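Local coordinates for chemotaxis protein CheX (PDB 6VPW) that probably acts in bacterial chemotaxis as a phosphatase of the CheX family that removes phosphate from the response regulator CheY, at residues A[6-11]-A[137-142]. Numbering follows the deposited sequence.
Sequences EFVNPF and IIMPFS
V8, in the first turn of helix 8-23, and I137, at the start of strand 137-142, are the residues whose CA atoms lie nearest across the two segments, at 7.7 Å, and no hydrogen bond joins 6-11 to 137-142. Side chains fill the separation, as is general where a helix is laid on the face of a sheet. I137 and M139, two apart on the strand, both project toward the helix. V8 meets each with a different methyl group: CG2 lies 4.0 Å from CG2 of I137, the two side chains crossing at about a right angle, while CG1 stands 4.1 Å from CE of M139. With CG1 anti to the backbone N (chi1 170°), the valine sends one branch to each partner. M139 runs almost fully extended beyond CG, which carries its terminal methyl to the helix backbone; CE rests 3.8 Å from the carbonyl O of V8 and 4.3 Å from CB of F11. F7, just ahead of the valine, has its CG between the backbone N and the carbonyl carbon (chi1 55°), a torsion that swings the ring toward the sheet, where CE1 approaches CG1 of I137 obliquely at 4.2 Å. This apolar layer continues onto the adjoining strand 148-154, where F7, F11 and M139 all touch I152 and the F7 ring meets that of F154. F11 and P10 also pack against helix 85-107, through L106 among others, so in this CheX-family domain the opening turn of helix 8-23 touches both that helix and the antiparallel sheet, in which 137-142 runs between strands 28-34 and 148-154.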
loop_
_atom_site.group_PDB
_atom_site.type_symbol
_atom_site.label_atom_id
_atom_site.label_comp_id
_atom_site.label_asym_id
_atom_site.label_seq_id
_atom_site.Cartn_x
_atom_site.Cartn_y
_atom_site.Cartn_z
ATOM N N GLU A 6 13.587 -8.122 15.260
ATOM C CA GLU A 6 14.589 -8.845 14.426
ATOM C C GLU A 6 14.467 -8.416 12.956
ATOM O O GLU A 6 15.441 -8.590 12.196
ATOM C CB GLU A 6 14.385 -10.358 14.559
ATOM C CG GLU A 6 12.948 -10.801 14.319
ATOM C CD GLU A 6 12.684 -12.288 14.485
ATOM O OE1 GLU A 6 13.449 -13.094 13.909
ATOM O OE2 GLU A 6 11.725 -12.639 15.214
ATOM N N PHE A 7 13.310 -7.881 12.566
ATOM C CA PHE A 7 13.103 -7.506 11.145
ATOM C C PHE A 7 13.591 -6.078 10.875
ATOM O O PHE A 7 13.719 -5.722 9.704
ATOM C CB PHE A 7 11.625 -7.655 10.761
ATOM C CG PHE A 7 10.675 -6.894 11.644
ATOM C CD1 PHE A 7 10.548 -5.517 11.531
ATOM C CD2 PHE A 7 9.909 -7.550 12.596
ATOM C CE1 PHE A 7 9.675 -4.815 12.350
ATOM C CE2 PHE A 7 9.038 -6.845 13.415
ATOM C CZ PHE A 7 8.932 -5.477 13.298
ATOM N N VAL A 8 13.893 -5.303 11.915
ATOM C CA VAL A 8 14.239 -3.866 11.696
ATOM C C VAL A 8 15.545 -3.714 10.890
ATOM O O VAL A 8 15.478 -3.135 9.801
ATOM C CB VAL A 8 14.294 -3.108 13.035
ATOM C CG1 VAL A 8 14.866 -1.709 12.891
ATOM C CG2 VAL A 8 12.927 -3.059 13.693
ATOM N N ASN A 9 16.671 -4.207 11.408
ATOM C CA ASN A 9 17.999 -3.989 10.765
ATOM C C ASN A 9 18.068 -4.547 9.342
ATOM O O ASN A 9 18.620 -3.887 8.470
ATOM C CB ASN A 9 19.127 -4.500 11.656
ATOM C CG ASN A 9 19.254 -3.664 12.911
ATOM O OD1 ASN A 9 18.750 -2.547 12.961
ATOM N ND2 ASN A 9 19.927 -4.188 13.915
ATOM N N PRO A 10 17.604 -5.782 9.056
ATOM C CA PRO A 10 17.628 -6.293 7.684
ATOM C C PRO A 10 16.948 -5.354 6.675
ATOM O O PRO A 10 17.513 -5.198 5.592
ATOM C CB PRO A 10 16.902 -7.635 7.792
ATOM C CG PRO A 10 17.165 -8.070 9.212
ATOM C CD PRO A 10 17.142 -6.789 10.019
ATOM N N PHE A 11 15.785 -4.771 7.029
ATOM C CA PHE A 11 15.087 -3.824 6.113
ATOM C C PHE A 11 15.896 -2.520 5.979
ATOM O O PHE A 11 16.064 -2.052 4.857
ATOM C CB PHE A 11 13.628 -3.567 6.536
ATOM C CG PHE A 11 12.674 -4.652 6.106
ATOM C CD1 PHE A 11 12.088 -4.622 4.848
ATOM C CD2 PHE A 11 12.414 -5.744 6.925
ATOM C CE1 PHE A 11 11.261 -5.653 4.419
ATOM C CE2 PHE A 11 11.570 -6.762 6.505
ATOM C CZ PHE A 11 10.990 -6.713 5.254
ATOM N N ILE A 137 7.138 0.348 13.305
ATOM C CA ILE A 137 8.508 0.928 13.412
ATOM C C ILE A 137 8.719 1.879 12.232
ATOM O O ILE A 137 8.389 1.488 11.081
ATOM C CB ILE A 137 9.572 -0.186 13.419
ATOM C CG1 ILE A 137 9.318 -1.240 14.504
ATOM C CG2 ILE A 137 10.967 0.416 13.529
ATOM C CD1 ILE A 137 9.383 -0.705 15.906
ATOM N N ILE A 138 9.183 3.097 12.511
ATOM C CA ILE A 138 9.517 4.065 11.431
ATOM C C ILE A 138 11.037 4.216 11.443
ATOM O O ILE A 138 11.602 4.326 12.535
ATOM C CB ILE A 138 8.791 5.419 11.579
ATOM C CG1 ILE A 138 9.125 6.357 10.413
ATOM C CG2 ILE A 138 9.098 6.070 12.923
ATOM C CD1 ILE A 138 8.273 7.611 10.364
ATOM N N MET A 139 11.657 4.161 10.267
ATOM C CA MET A 139 13.126 4.300 10.135
ATOM C C MET A 139 13.370 5.513 9.243
ATOM O O MET A 139 13.225 5.413 8.026
ATOM C CB MET A 139 13.729 3.037 9.507
ATOM C CG MET A 139 13.125 1.735 10.064
ATOM S SD MET A 139 13.723 0.237 9.231
ATOM C CE MET A 139 12.422 -0.909 9.679
ATOM N N PRO A 140 13.617 6.716 9.813
ATOM C CA PRO A 140 13.871 7.903 9.001
ATOM C C PRO A 140 15.257 7.899 8.340
ATOM O O PRO A 140 16.197 7.332 8.894
ATOM C CB PRO A 140 13.783 9.098 9.974
ATOM C CG PRO A 140 13.317 8.509 11.310
ATOM C CD PRO A 140 13.610 7.019 11.251
ATOM N N PHE A 141 15.358 8.587 7.204
ATOM C CA PHE A 141 16.633 8.724 6.459
ATOM C C PHE A 141 16.726 10.142 5.905
ATOM O O PHE A 141 15.672 10.778 5.640
ATOM C CB PHE A 141 16.731 7.734 5.297
ATOM C CG PHE A 141 16.745 6.275 5.677
ATOM C CD1 PHE A 141 15.562 5.565 5.798
ATOM C CD2 PHE A 141 17.941 5.603 5.873
ATOM C CE1 PHE A 141 15.574 4.218 6.126
ATOM C CE2 PHE A 141 17.952 4.254 6.192
ATOM C CZ PHE A 141 16.770 3.564 6.318
ATOM N N SER A 142 17.962 10.617 5.736
ATOM C CA SER A 142 18.182 11.978 5.211
ATOM C C SER A 142 19.277 11.975 4.137
ATOM O O SER A 142 20.093 11.020 4.078
ATOM C CB SER A 142 18.531 12.908 6.333
ATOM O OG SER A 142 19.770 12.540 6.901
#